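Local coordinates for protein carboxylic ester hydrolase (Aspergillus niger, PDB 7K4O) that probably hydrolyses ester bonds in tannins, acting as a fungal tannin acyl hydrolase (tannase) of the serine esterase class, at residues Phe62-Asp67 / Asp72-Glu77; Tyr98-Gly103 / Lys153-Leu158; Val227-Leu232 / Asp332-Gln337; Glu355-Leu360 / Thr366-Leu371. All blocks are in the same frame, centred on the assembly; numbering follows the deposited sequence.

Contact 1: Phe62-Asp67 / Asp72-Glu77; sequences FAYSHD and DQVLLE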
loop_
_atom_site.group_PDB
_atom_site.type_symbol
_atom_site.label_atom_id
_atom_site.label_comp_id
_atom_site.label_asym_id
_atom_site.label_seq_id
_atom_site.Cartn_x
_atom_site.Cartn_y
_atom_site.Cartn_z
ATOM N N PHE A 62 1.311 7.458 -25.387
ATOM C CA PHE A 62 2.491 7.746 -26.197
ATOM C C PHE A 62 3.723 7.126 -25.526
ATOM O O PHE A 62 3.633 6.658 -24.387
ATOM C CB PHE A 62 2.707 9.236 -26.422
ATOM C CG PHE A 62 2.838 10.050 -25.166
ATOM C CD1 PHE A 62 1.704 10.552 -24.554
ATOM C CD2 PHE A 62 4.064 10.282 -24.583
ATOM C CE1 PHE A 62 1.804 11.282 -23.379
ATOM C CE2 PHE A 62 4.180 11.064 -23.434
ATOM C CZ PHE A 62 3.044 11.518 -22.809
ATOM N N ALA A 63 4.795 7.072 -26.302
ATOM C CA ALA A 63 6.050 6.414 -25.908
ATOM C C ALA A 63 7.149 7.450 -25.768
ATOM O O ALA A 63 7.187 8.482 -26.459
ATOM C CB ALA A 63 6.436 5.369 -26.943
ATOM N N TYR A 64 8.115 7.136 -24.907
ATOM C CA TYR A 64 9.387 7.867 -24.843
ATOM C C TYR A 64 10.519 6.862 -24.599
ATOM O O TYR A 64 10.255 5.706 -24.311
ATOM C CB TYR A 64 9.354 8.986 -23.812
ATOM C CG TYR A 64 9.316 8.582 -22.363
ATOM C CD1 TYR A 64 10.482 8.360 -21.648
ATOM C CD2 TYR A 64 8.129 8.471 -21.681
ATOM C CE1 TYR A 64 10.451 8.064 -20.294
ATOM C CE2 TYR A 64 8.070 8.151 -20.337
ATOM C CZ TYR A 64 9.233 7.957 -19.624
ATOM O OH TYR A 64 9.173 7.671 -18.289
ATOM N N SER A 65 11.744 7.340 -24.708
ATOM C CA SER A 65 12.917 6.479 -24.476
ATOM C C SER A 65 14.014 7.243 -23.747
ATOM O O SER A 65 14.065 8.476 -23.817
ATOM C CB SER A 65 13.408 5.897 -25.756
ATOM O OG SER A 65 13.810 6.891 -26.667
ATOM N N HIS A 66 14.875 6.492 -23.048
ATOM C CA HIS A 66 16.062 7.030 -22.382
ATOM C C HIS A 66 17.209 6.995 -23.381
ATOM O O HIS A 66 17.559 5.893 -23.842
ATOM C CB HIS A 66 16.425 6.224 -21.147
ATOM C CG HIS A 66 15.414 6.318 -20.061
ATOM N ND1 HIS A 66 14.321 5.517 -20.030
ATOM C CD2 HIS A 66 15.333 7.118 -18.980
ATOM C CE1 HIS A 66 13.584 5.837 -18.936
ATOM N NE2 HIS A 66 14.182 6.832 -18.305
ATOM N N ASP A 67 17.785 8.140 -23.618
ATOM C CA ASP A 67 18.958 8.282 -24.514
ATOM C C ASP A 67 20.054 7.316 -24.043
ATOM O O ASP A 67 20.359 7.275 -22.877
ATOM C CB ASP A 67 19.448 9.704 -24.545
ATOM C CG ASP A 67 18.419 10.705 -25.066
ATOM O OD1 ASP A 67 17.385 10.238 -25.625
ATOM O OD2 ASP A 67 18.638 11.929 -24.825
ATOM N N ASP A 72 15.317 0.696 -25.384
ATOM C CA ASP A 72 14.464 1.247 -24.305
ATOM C C ASP A 72 13.160 1.831 -24.894
ATOM O O ASP A 72 13.209 2.543 -25.936
ATOM C CB ASP A 72 15.226 2.316 -23.548
ATOM C CG ASP A 72 14.564 2.721 -22.252
ATOM O OD1 ASP A 72 14.426 1.864 -21.359
ATOM O OD2 ASP A 72 14.142 3.915 -22.185
ATOM N N GLN A 73 12.048 1.611 -24.203
ATOM C CA GLN A 73 10.768 2.274 -24.508
ATOM C C GLN A 73 9.887 2.270 -23.255
ATOM O O GLN A 73 9.699 1.219 -22.597
ATOM C CB GLN A 73 10.035 1.567 -25.647
ATOM C CG GLN A 73 8.812 2.350 -26.107
ATOM C CD GLN A 73 8.183 1.773 -27.355
ATOM O OE1 GLN A 73 8.364 2.312 -28.444
ATOM N NE2 GLN A 73 7.461 0.683 -27.209
ATOM N N VAL A 74 9.330 3.428 -22.952
ATOM C CA VAL A 74 8.386 3.619 -21.846
ATOM C C VAL A 74 7.057 4.090 -22.470
ATOM O O VAL A 74 7.079 4.939 -23.365
ATOM C CB VAL A 74 8.921 4.647 -20.845
ATOM C CG1 VAL A 74 7.975 4.767 -19.671
ATOM C CG2 VAL A 74 10.345 4.313 -20.364
ATOM N N LEU A 75 5.961 3.534 -22.031
ATOM C CA LEU A 75 4.614 3.975 -22.442
ATOM C C LEU A 75 3.973 4.715 -21.251
ATOM O O LEU A 75 3.951 4.232 -20.127
ATOM C CB LEU A 75 3.742 2.785 -22.826
ATOM C CG LEU A 75 4.331 1.925 -23.925
ATOM C CD1 LEU A 75 3.462 0.732 -24.196
ATOM C CD2 LEU A 75 4.561 2.724 -25.185
ATOM N N LEU A 76 3.307 5.818 -21.569
ATOM C CA LEU A 76 2.425 6.497 -20.621
ATOM C C LEU A 76 0.993 6.437 -21.143
ATOM O O LEU A 76 0.768 6.466 -22.368
ATOM C CB LEU A 76 2.855 7.957 -20.457
ATOM C CG LEU A 76 4.273 8.209 -19.962
ATOM C CD1 LEU A 76 4.477 9.690 -19.743
ATOM C CD2 LEU A 76 4.573 7.435 -18.683
ATOM N N GLU A 77 0.071 6.368 -20.217
ATOM C CA GLU A 77 -1.363 6.480 -20.539
ATOM C C GLU A 77 -1.921 7.570 -19.630
ATOM O O GLU A 77 -1.770 7.472 -18.420
ATOM C CB GLU A 77 -2.124 5.162 -20.359
ATOM C CG GLU A 77 -3.626 5.286 -20.670
ATOM C CD GLU A 77 -4.317 3.940 -20.902
ATOM O OE1 GLU A 77 -5.450 3.749 -20.453
ATOM O OE2 GLU A 77 -3.618 3.023 -21.443
#

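Contact 2: Tyr98-Gly103 / Lys153-Leu158; sequences YAINSG and KAHREL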
loop_
_atom_site.group_PDB
_atom_site.type_symbol
_atom_site.label_atom_id
_atom_site.label_comp_id
_atom_site.label_asym_id
_atom_site.label_seq_id
_atom_site.Cartn_x
_atom_site.Cartn_y
_atom_site.Cartn_z
ATOM N N TYR A 98 4.153 -6.599 -8.335
ATOM C CA TYR A 98 5.333 -6.087 -9.065
ATOM C C TYR A 98 4.912 -5.250 -10.262
ATOM O O TYR A 98 5.766 -4.938 -11.072
ATOM C CB TYR A 98 6.270 -7.244 -9.446
ATOM C CG TYR A 98 7.156 -7.700 -8.313
ATOM C CD1 TYR A 98 6.699 -8.607 -7.358
ATOM C CD2 TYR A 98 8.414 -7.148 -8.131
ATOM C CE1 TYR A 98 7.486 -8.995 -6.275
ATOM C CE2 TYR A 98 9.214 -7.532 -7.061
ATOM C CZ TYR A 98 8.765 -8.469 -6.143
ATOM O OH TYR A 98 9.561 -8.805 -5.069
ATOM N N ALA A 99 3.644 -4.866 -10.355
ATOM C CA ALA A 99 3.137 -3.942 -11.390
ATOM C C ALA A 99 3.296 -2.506 -10.900
ATOM O O ALA A 99 3.197 -2.260 -9.705
ATOM C CB ALA A 99 1.674 -4.193 -11.728
ATOM N N ILE A 100 3.578 -1.625 -11.841
ATOM C CA ILE A 100 3.788 -0.181 -11.539
ATOM C C ILE A 100 2.535 0.604 -11.970
ATOM O O ILE A 100 2.477 1.839 -11.682
ATOM C CB ILE A 100 5.042 0.330 -12.242
ATOM C CG1 ILE A 100 5.498 1.651 -11.623
ATOM C CG2 ILE A 100 4.877 0.403 -13.758
ATOM C CD1 ILE A 100 6.877 2.075 -12.078
ATOM N N ASN A 101 1.555 -0.058 -12.557
ATOM C CA ASN A 101 0.248 0.589 -12.876
ATOM C C ASN A 101 -0.877 -0.358 -12.453
ATOM O O ASN A 101 -0.625 -1.569 -12.173
ATOM C CB ASN A 101 0.147 0.932 -14.348
ATOM C CG ASN A 101 0.078 -0.318 -15.216
ATOM O OD1 ASN A 101 -0.988 -0.939 -15.312
ATOM N ND2 ASN A 101 1.207 -0.652 -15.844
ATOM N N SER A 102 -2.103 0.169 -12.371
ATOM C CA SER A 102 -3.266 -0.610 -11.920
ATOM C C SER A 102 -4.269 -0.726 -13.084
ATOM O O SER A 102 -5.484 -0.774 -12.812
ATOM C CB SER A 102 -3.845 -0.033 -10.701
ATOM O OG SER A 102 -3.019 -0.209 -9.563
ATOM N N GLY A 103 -3.804 -0.711 -14.326
ATOM C CA GLY A 103 -4.680 -0.767 -15.510
ATOM C C GLY A 103 -5.714 0.342 -15.518
ATOM O O GLY A 103 -5.353 1.536 -15.377
ATOM N N LYS A 153 12.228 6.078 -10.520
ATOM C CA LYS A 153 12.517 6.981 -11.652
ATOM C C LYS A 153 11.289 7.088 -12.553
ATOM O O LYS A 153 11.057 8.184 -13.153
ATOM C CB LYS A 153 13.758 6.512 -12.425
ATOM C CG LYS A 153 14.238 7.471 -13.481
ATOM C CD LYS A 153 15.706 7.188 -13.931
ATOM C CE LYS A 153 15.843 5.852 -14.641
ATOM N NZ LYS A 153 17.182 5.710 -15.262
ATOM N N ALA A 154 10.553 6.019 -12.785
ATOM C CA ALA A 154 9.392 6.030 -13.706
ATOM C C ALA A 154 8.324 7.029 -13.211
ATOM O O ALA A 154 7.740 7.781 -14.037
ATOM C CB ALA A 154 8.770 4.643 -13.820
ATOM N N HIS A 155 8.092 7.081 -11.919
ATOM C CA HIS A 155 7.058 8.015 -11.395
ATOM C C HIS A 155 7.520 9.472 -11.480
ATOM O O HIS A 155 6.698 10.370 -11.781
ATOM C CB HIS A 155 6.656 7.651 -9.986
ATOM C CG HIS A 155 5.540 6.683 -9.953
ATOM N ND1 HIS A 155 4.248 7.037 -10.400
ATOM C CD2 HIS A 155 5.519 5.372 -9.633
ATOM C CE1 HIS A 155 3.493 5.959 -10.321
ATOM N NE2 HIS A 155 4.226 4.932 -9.827
ATOM N N ARG A 156 8.797 9.722 -11.293
ATOM C CA ARG A 156 9.355 11.078 -11.487
ATOM C C ARG A 156 9.102 11.539 -12.926
ATOM O O ARG A 156 8.646 12.693 -13.142
ATOM C CB ARG A 156 10.834 11.050 -11.124
ATOM C CG ARG A 156 11.557 12.357 -11.327
ATOM C CD ARG A 156 10.885 13.460 -10.619
ATOM N NE ARG A 156 11.786 14.628 -10.628
ATOM C CZ ARG A 156 11.404 15.833 -10.192
ATOM N NH1 ARG A 156 10.213 16.021 -9.647
ATOM N NH2 ARG A 156 12.255 16.831 -10.235
ATOM N N GLU A 157 9.426 10.676 -13.906
ATOM C CA GLU A 157 9.271 10.998 -15.338
ATOM C C GLU A 157 7.784 11.212 -15.672
ATOM O O GLU A 157 7.467 12.162 -16.413
ATOM C CB GLU A 157 9.912 9.900 -16.163
ATOM C CG GLU A 157 11.432 9.887 -16.074
ATOM C CD GLU A 157 12.152 8.647 -16.600
ATOM O OE1 GLU A 157 11.476 7.726 -17.131
ATOM O OE2 GLU A 157 13.407 8.632 -16.486
ATOM N N LEU A 158 6.926 10.321 -15.189
ATOM C CA LEU A 158 5.469 10.430 -15.419
ATOM C C LEU A 158 4.982 11.799 -14.926
ATOM O O LEU A 158 4.223 12.470 -15.653
ATOM C CB LEU A 158 4.717 9.280 -14.760
ATOM C CG LEU A 158 3.178 9.413 -14.657
ATOM C CD1 LEU A 158 2.516 9.616 -16.006
ATOM C CD2 LEU A 158 2.607 8.248 -13.887
#

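Contact 3: Val227-Leu232 / Asp332-Gln337; sequences VVEKTL and DDAETQ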
loop_
_atom_site.group_PDB
_atom_site.type_symbol
_atom_site.label_atom_id
_atom_site.label_comp_id
_atom_site.label_asym_id
_atom_site.label_seq_id
_atom_site.Cartn_x
_atom_site.Cartn_y
_atom_site.Cartn_z
ATOM N N VAL A 227 8.482 -20.326 8.222
ATOM C CA VAL A 227 9.657 -20.765 9.005
ATOM C C VAL A 227 9.214 -21.124 10.430
ATOM O O VAL A 227 9.790 -22.059 11.029
ATOM C CB VAL A 227 10.781 -19.731 8.926
ATOM C CG1 VAL A 227 11.898 -20.067 9.880
ATOM C CG2 VAL A 227 11.287 -19.630 7.480
ATOM N N VAL A 228 8.191 -20.464 10.954
ATOM C CA VAL A 228 7.617 -20.846 12.277
ATOM C C VAL A 228 7.083 -22.280 12.167
ATOM O O VAL A 228 7.333 -23.087 13.088
ATOM C CB VAL A 228 6.490 -19.902 12.739
ATOM C CG1 VAL A 228 5.746 -20.489 13.936
ATOM C CG2 VAL A 228 7.034 -18.519 13.087
ATOM N N GLU A 229 6.327 -22.566 11.130
ATOM C CA GLU A 229 5.717 -23.904 10.936
ATOM C C GLU A 229 6.854 -24.938 10.844
ATOM O O GLU A 229 6.741 -26.023 11.463
ATOM C CB GLU A 229 4.852 -23.936 9.693
ATOM C CG GLU A 229 3.601 -23.099 9.836
ATOM C CD GLU A 229 2.810 -22.872 8.567
ATOM O OE1 GLU A 229 3.267 -23.234 7.463
ATOM O OE2 GLU A 229 1.690 -22.365 8.705
ATOM N N LYS A 230 7.891 -24.649 10.078
ATOM C CA LYS A 230 9.043 -25.585 9.931
ATOM C C LYS A 230 9.734 -25.756 11.277
ATOM O O LYS A 230 10.056 -26.902 11.651
ATOM C CB LYS A 230 10.118 -25.040 8.993
ATOM C CG LYS A 230 9.918 -25.260 7.509
ATOM C CD LYS A 230 10.974 -24.486 6.724
ATOM C CE LYS A 230 12.400 -24.732 7.180
ATOM N NZ LYS A 230 12.860 -26.049 6.704
ATOM N N THR A 231 10.009 -24.665 11.963
ATOM C CA THR A 231 10.776 -24.678 13.215
ATOM C C THR A 231 10.023 -25.469 14.309
ATOM O O THR A 231 10.679 -26.234 15.038
ATOM C CB THR A 231 11.064 -23.260 13.681
ATOM O OG1 THR A 231 11.832 -22.597 12.674
ATOM C CG2 THR A 231 11.844 -23.248 14.970
ATOM N N LEU A 232 8.714 -25.274 14.457
ATOM C CA LEU A 232 7.890 -25.975 15.470
ATOM C C LEU A 232 7.373 -27.308 14.913
ATOM O O LEU A 232 6.720 -28.031 15.660
ATOM C CB LEU A 232 6.743 -25.061 15.896
ATOM C CG LEU A 232 7.170 -23.801 16.641
ATOM C CD1 LEU A 232 5.974 -22.876 16.868
ATOM C CD2 LEU A 232 7.891 -24.128 17.953
ATOM N N ASP A 332 -2.683 -15.595 6.180
ATOM C CA ASP A 332 -2.424 -15.915 4.759
ATOM C C ASP A 332 -1.009 -16.460 4.578
ATOM O O ASP A 332 -0.862 -17.424 3.842
ATOM C CB ASP A 332 -2.632 -14.702 3.839
ATOM C CG ASP A 332 -4.089 -14.427 3.500
ATOM O OD1 ASP A 332 -4.901 -14.369 4.435
ATOM O OD2 ASP A 332 -4.400 -14.249 2.296
ATOM N N ASP A 333 -0.014 -15.825 5.201
ATOM C CA ASP A 333 1.396 -16.248 5.074
ATOM C C ASP A 333 1.492 -17.707 5.555
ATOM O O ASP A 333 2.305 -18.470 4.982
ATOM C CB ASP A 333 2.335 -15.382 5.891
ATOM C CG ASP A 333 2.702 -14.056 5.184
ATOM O OD1 ASP A 333 2.263 -13.844 4.009
ATOM O OD2 ASP A 333 3.448 -13.310 5.828
ATOM N N ALA A 334 0.692 -18.046 6.560
ATOM C CA ALA A 334 0.773 -19.386 7.211
ATOM C C ALA A 334 0.095 -20.470 6.377
ATOM O O ALA A 334 0.189 -21.679 6.786
ATOM C CB ALA A 334 0.173 -19.340 8.603
ATOM N N GLU A 335 -0.599 -20.122 5.306
ATOM C CA GLU A 335 -1.397 -21.081 4.503
ATOM C C GLU A 335 -0.562 -22.338 4.225
ATOM O O GLU A 335 0.603 -22.246 3.797
ATOM C CB GLU A 335 -1.862 -20.495 3.172
ATOM C CG GLU A 335 -2.910 -21.369 2.482
ATOM C CD GLU A 335 -4.340 -21.204 3.012
ATOM O OE1 GLU A 335 -4.571 -20.392 3.966
ATOM O OE2 GLU A 335 -5.229 -21.871 2.467
ATOM N N THR A 336 -1.132 -23.498 4.564
ATOM C CA THR A 336 -0.506 -24.819 4.286
ATOM C C THR A 336 -1.187 -25.446 3.077
ATOM O O THR A 336 -2.186 -24.932 2.608
ATOM C CB THR A 336 -0.617 -25.696 5.544
ATOM O OG1 THR A 336 -1.990 -25.735 5.963
ATOM C CG2 THR A 336 0.247 -25.144 6.643
ATOM N N GLN A 337 -0.650 -26.552 2.586
ATOM C CA GLN A 337 -1.276 -27.268 1.461
ATOM C C GLN A 337 -1.444 -28.747 1.823
ATOM O O GLN A 337 -0.600 -29.334 2.555
ATOM C CB GLN A 337 -0.488 -27.128 0.167
ATOM C CG GLN A 337 0.927 -27.658 0.231
ATOM C CD GLN A 337 1.668 -27.400 -1.064
ATOM O OE1 GLN A 337 1.202 -27.740 -2.150
ATOM N NE2 GLN A 337 2.822 -26.762 -0.967
HETATM O O HOH W 1 2.849 -23.187 4.756
#

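Contact 4: Glu355-Leu360 / Thr366-Leu371; sequences EYIALL and TTLDSL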
loop_
_atom_site.group_PDB
_atom_site.type_symbol
_atom_site.label_atom_id
_atom_site.label_comp_id
_atom_site.label_asym_id
_atom_site.label_seq_id
_atom_site.Cartn_x
_atom_site.Cartn_y
_atom_site.Cartn_z
ATOM N N GLU A 355 9.436 -14.876 -3.933
ATOM C CA GLU A 355 9.807 -14.107 -5.127
ATOM C C GLU A 355 10.921 -13.110 -4.758
ATOM O O GLU A 355 11.821 -12.873 -5.610
ATOM C CB GLU A 355 8.614 -13.372 -5.729
ATOM C CG GLU A 355 9.017 -12.484 -6.908
ATOM C CD GLU A 355 7.935 -12.158 -7.899
ATOM O OE1 GLU A 355 6.749 -12.380 -7.588
ATOM O OE2 GLU A 355 8.282 -11.706 -9.003
ATOM N N TYR A 356 10.843 -12.412 -3.637
ATOM C CA TYR A 356 11.892 -11.458 -3.230
ATOM C C TYR A 356 13.260 -12.189 -3.205
ATOM O O TYR A 356 14.229 -11.719 -3.832
ATOM C CB TYR A 356 11.609 -10.784 -1.905
ATOM C CG TYR A 356 12.795 -10.022 -1.379
ATOM C CD1 TYR A 356 13.332 -8.990 -2.111
ATOM C CD2 TYR A 356 13.413 -10.323 -0.183
ATOM C CE1 TYR A 356 14.467 -8.308 -1.690
ATOM C CE2 TYR A 356 14.487 -9.589 0.297
ATOM C CZ TYR A 356 15.025 -8.568 -0.459
ATOM O OH TYR A 356 16.138 -7.889 -0.045
ATOM N N ILE A 357 13.323 -13.314 -2.516
ATOM C CA ILE A 357 14.626 -14.048 -2.414
ATOM C C ILE A 357 15.084 -14.483 -3.800
ATOM O O ILE A 357 16.262 -14.249 -4.163
ATOM C CB ILE A 357 14.542 -15.205 -1.410
ATOM C CG1 ILE A 357 14.151 -14.716 -0.016
ATOM C CG2 ILE A 357 15.860 -15.999 -1.416
ATOM C CD1 ILE A 357 14.943 -13.553 0.540
ATOM N N ALA A 358 14.212 -15.101 -4.587
ATOM C CA ALA A 358 14.608 -15.634 -5.907
ATOM C C ALA A 358 15.014 -14.497 -6.855
ATOM O O ALA A 358 15.984 -14.645 -7.622
ATOM C CB ALA A 358 13.513 -16.482 -6.494
ATOM N N LEU A 359 14.248 -13.391 -6.893
ATOM C CA LEU A 359 14.404 -12.342 -7.921
ATOM C C LEU A 359 15.499 -11.333 -7.533
ATOM O O LEU A 359 16.245 -10.925 -8.408
ATOM C CB LEU A 359 13.083 -11.590 -8.083
ATOM C CG LEU A 359 13.053 -10.599 -9.239
ATOM C CD1 LEU A 359 13.113 -11.300 -10.581
ATOM C CD2 LEU A 359 11.827 -9.714 -9.070
ATOM N N LEU A 360 15.502 -10.850 -6.298
ATOM C CA LEU A 360 16.303 -9.680 -5.935
ATOM C C LEU A 360 17.463 -10.038 -4.998
ATOM O O LEU A 360 18.317 -9.204 -4.796
ATOM C CB LEU A 360 15.388 -8.615 -5.349
ATOM C CG LEU A 360 14.505 -7.914 -6.382
ATOM C CD1 LEU A 360 13.375 -7.211 -5.656
ATOM C CD2 LEU A 360 15.329 -6.936 -7.192
ATOM N N THR A 366 11.661 -16.356 -9.948
ATOM C CA THR A 366 10.527 -15.643 -9.310
ATOM C C THR A 366 9.869 -16.545 -8.270
ATOM O O THR A 366 8.941 -16.110 -7.611
ATOM C CB THR A 366 9.546 -15.120 -10.363
ATOM O OG1 THR A 366 9.167 -16.230 -11.178
ATOM C CG2 THR A 366 10.145 -14.014 -11.210
ATOM N N THR A 367 10.398 -17.741 -8.072
ATOM C CA THR A 367 9.854 -18.733 -7.117
ATOM C C THR A 367 11.017 -19.365 -6.371
ATOM O O THR A 367 12.034 -19.640 -7.017
ATOM C CB THR A 367 9.015 -19.798 -7.847
ATOM O OG1 THR A 367 7.935 -19.120 -8.481
ATOM C CG2 THR A 367 8.484 -20.885 -6.937
ATOM N N LEU A 368 10.829 -19.588 -5.101
ATOM C CA LEU A 368 11.767 -20.348 -4.258
ATOM C C LEU A 368 11.220 -21.780 -4.141
ATOM O O LEU A 368 10.015 -21.965 -3.775
ATOM C CB LEU A 368 11.801 -19.604 -2.931
ATOM C CG LEU A 368 13.080 -19.686 -2.135
ATOM C CD1 LEU A 368 14.285 -19.233 -2.954
ATOM C CD2 LEU A 368 12.909 -18.903 -0.865
ATOM N N ASP A 369 12.048 -22.776 -4.439
ATOM C CA ASP A 369 11.610 -24.205 -4.540
ATOM C C ASP A 369 11.680 -24.900 -3.180
ATOM O O ASP A 369 11.027 -25.941 -2.996
ATOM C CB ASP A 369 12.462 -25.023 -5.520
ATOM C CG ASP A 369 12.258 -24.661 -6.986
ATOM O OD1 ASP A 369 11.224 -24.015 -7.311
ATOM O OD2 ASP A 369 13.138 -25.018 -7.803
ATOM N N SER A 370 12.460 -24.369 -2.254
ATOM C CA SER A 370 12.709 -25.004 -0.947
ATOM C C SER A 370 12.975 -23.941 0.112
ATOM O O SER A 370 13.523 -22.861 -0.214
ATOM C CB SER A 370 13.873 -25.977 -1.098
ATOM O OG SER A 370 14.383 -26.338 0.151
ATOM N N LEU A 371 12.671 -24.267 1.359
ATOM C CA LEU A 371 13.191 -23.513 2.526
ATOM C C LEU A 371 14.163 -24.378 3.336
ATOM O O LEU A 371 14.356 -24.086 4.531
ATOM C CB LEU A 371 12.003 -23.059 3.386
ATOM C CG LEU A 371 11.123 -21.974 2.757
ATOM C CD1 LEU A 371 10.018 -21.589 3.728
ATOM C CD2 LEU A 371 11.935 -20.748 2.342
#

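Contact 1: Phe62-Asp67 / Asp72-Glu77
Val74 lies over one face of the Tyr64 ring at the apolar centre of a beta hairpin, in which strand 50-66 turns back into strand 74-81 within the large mixed sheet of this alpha/beta-hydrolase relative. Its CB stands 3.6 Å from the centroid of the Tyr64 ring and 16° off the normal, a CH-pi contact, while Val74 CG1 reaches past the rim to within 3.4 Å of Tyr64 CZ. Leu76, on the same face of the sheet, meets that ring differently: its CG sits at the edge, close to the plane, beside CE2. The same leucine turns CD1 to Phe62 CZ at 3.8 Å and places CB over a face of the phenylalanine. Both aromatic residues hold CG between the backbone N and the carbonyl carbon (chi1 58° for Phe62, 70° for Tyr64), which swings the rings toward the partner strand. Ile161 of helix 144-169 packs on both rings. On the other face Ala63 CB touches Leu75 CD2.

Two hydrogen-bonded pairs, Phe62 with Leu76 and Tyr64 with Val74, flank the non-hydrogen-bonded pair of Ala63 and Leu75. Toward the turn the contact becomes polar. Asp72 OD2 takes two bonds from the same face of its carboxylate, His66 N at 2.8 Å on the anti side and His66 ND1 at 2.7 Å on the syn side. His66 NE2 and Tyr64 OH bond to the carboxylate of Glu157. Carboxylates at both ring nitrogens would favour the protonated imidazole, and OD2 of Asp72 lies in the plane of that ring.

Contact 2: Tyr98-Gly103 / Lys153-Leu158
Ile100 reaches Ala154 and His155 because its side chain is stretched out: CG1 is opposite the backbone N (chi1 -163°) and CD1 continues the line (chi2 169°), carrying the methyl end across to the helix. There Ile100 CD1 meets Ala154 CB at 3.6 Å, an end-on methyl contact. One residue further along, the His155 ring, swung toward the loop by a first torsion of -89°, runs past the isoleucine in the opposite direction, and its NE2 comes 4.0 Å from Ile100 CG1. The ring is met obliquely. Its polar end looks to another partner, since NE2 is hydrogen-bonded to Glu191 OE1, a bond that limits rotation of the imidazole.

The contact joins two parts of an alpha/beta-hydrolase-like core. Residues 98-103 belong to the loop after strand 89-93, the same loop whose Gly96 and Gly97 line the pocket of bound 3,4,5-trihydroxybenzoic acid; 153-158 lie on helix 144-169. Glu191 stands on helix 187-196, just beyond what looks like a nucleophile elbow at Ser186, so the histidine links the two helices beside the isoleucine. Ile100, which is buried, also touches Phe124 and Thr120.

Next to the isoleucine the loop is shaped by an Asx turn. Asn101 OD1 accepts from Gly103 N at 3.0 Å, in the carbonyl plane and on a lone pair, while its ND2 bonds to the backbone oxygens of Thr120 and Phe127.

Contact 3: Val227-Leu232 / Asp332-Gln337
Glu229 extends straight from its helix toward Ala334 and Thr336. CG stands beside the backbone N and opposite the carbonyl carbon (chi1 -69°), and the chain then runs out extended, which delivers the carboxylate to the backbone of the facing loop. Glu229 OE2 comes within 2.5 Å of Ala334 O, a separation so short that the acid probably holds a proton. The other oxygen, OE1, shares a water with Glu335 O; the water is 2.7 Å from Glu229 OE1 and 2.6 Å from Glu335 O, so two successive loop residues are engaged by one side chain.

Thr336 presents its methyl: CG2 is 3.7 Å from Glu229 OE1, the two side chains meeting at a slant. With chi1 at 53° the threonine hydroxyl points to a different partner, Pro236 O. Glu229 is buried, with Tyr235 and Pro236 packed on it.

Residues 332-335 form a type I beta turn, from which Asp333 reaches out, OD1 bonding to ND1 of His222, a residue of the 3,4,5-trihydroxybenzoic acid pocket. Helix 224-232 and this turn both fall in the long insertion between parallel strands 205-209 and 410-416, consistent with the lid that family members add to the alpha/beta-hydrolase core.

Contact 4: Glu355-Leu360 / Thr366-Leu371
Glu355 and Thr366 lie alongside each other, their side chains pointing the same way, where the chain leaves helix 351-361 and doubles back as a loop along it. Helix and loop belong to the insertion between strands 205-209 and 410-416, consistent with the lid of the alpha/beta-hydrolase fold. Glu355 CG is placed opposite the backbone N (chi1 176°), and the extended chain beyond it runs beside the threonine, OE2 ending 3.7 Å from Thr366 CG2. At its root, Glu355 CA makes a CA-H...O contact of 3.3 Å with Thr366 O. Leu359, one helical turn on, takes the same parallel course, its CD1 4.1 Å from Thr366 CG2, so the threonine methyl touches the ends of two helix side chains. The glutamate's other oxygen, OE1, is hydrogen-bonded to Gln351 NE2, which steadies the carboxylate; Asp132 OD2 lies close to OE2, like charges that could raise the proton affinity of one.

Ile357 and Leu368 are turned differently, crossing at an angle farther along the loop: the isoleucine CG2 meets CD1 of Leu368 at 3.9 Å, and its CB approaches the second methyl, CD2. Trp382 of helix 376-390 also packs on Ile357. The helix widens into a pi-type turn at 357-360, and its Leu352 lines the 3,4,5-trihydroxybenzoic acid pocket. Ala358 lies between Ile357 and Leu359, its methyl pointing toward the loop backbone, with CB 3.5 Å from Thr367 O.

How the contacts relate
From the N terminus the four contacts follow in series, none enclosing or crossing another. Contact 1 closes a tight hairpin of four intervening residues, contact 2 a loop of 49, contact 3 a loop of 99, and contact 4 a return of five residues after a helix. Contacts 1 and 2 set the hairpin and the loop after strand 89-93 against helix 144-169, where Leu76 CD2 packs on Leu158 CD1. The last two belong to the insertion, and Lys230 NZ approaches Leu371 O in a weak hydrogen bond between them. Tyr98 of contact 2 bridges core and insertion by packing on Glu355 and Leu359 of contact 4. Contacts 1 and 3 lie farthest apart, their centres separated by about 43 Å.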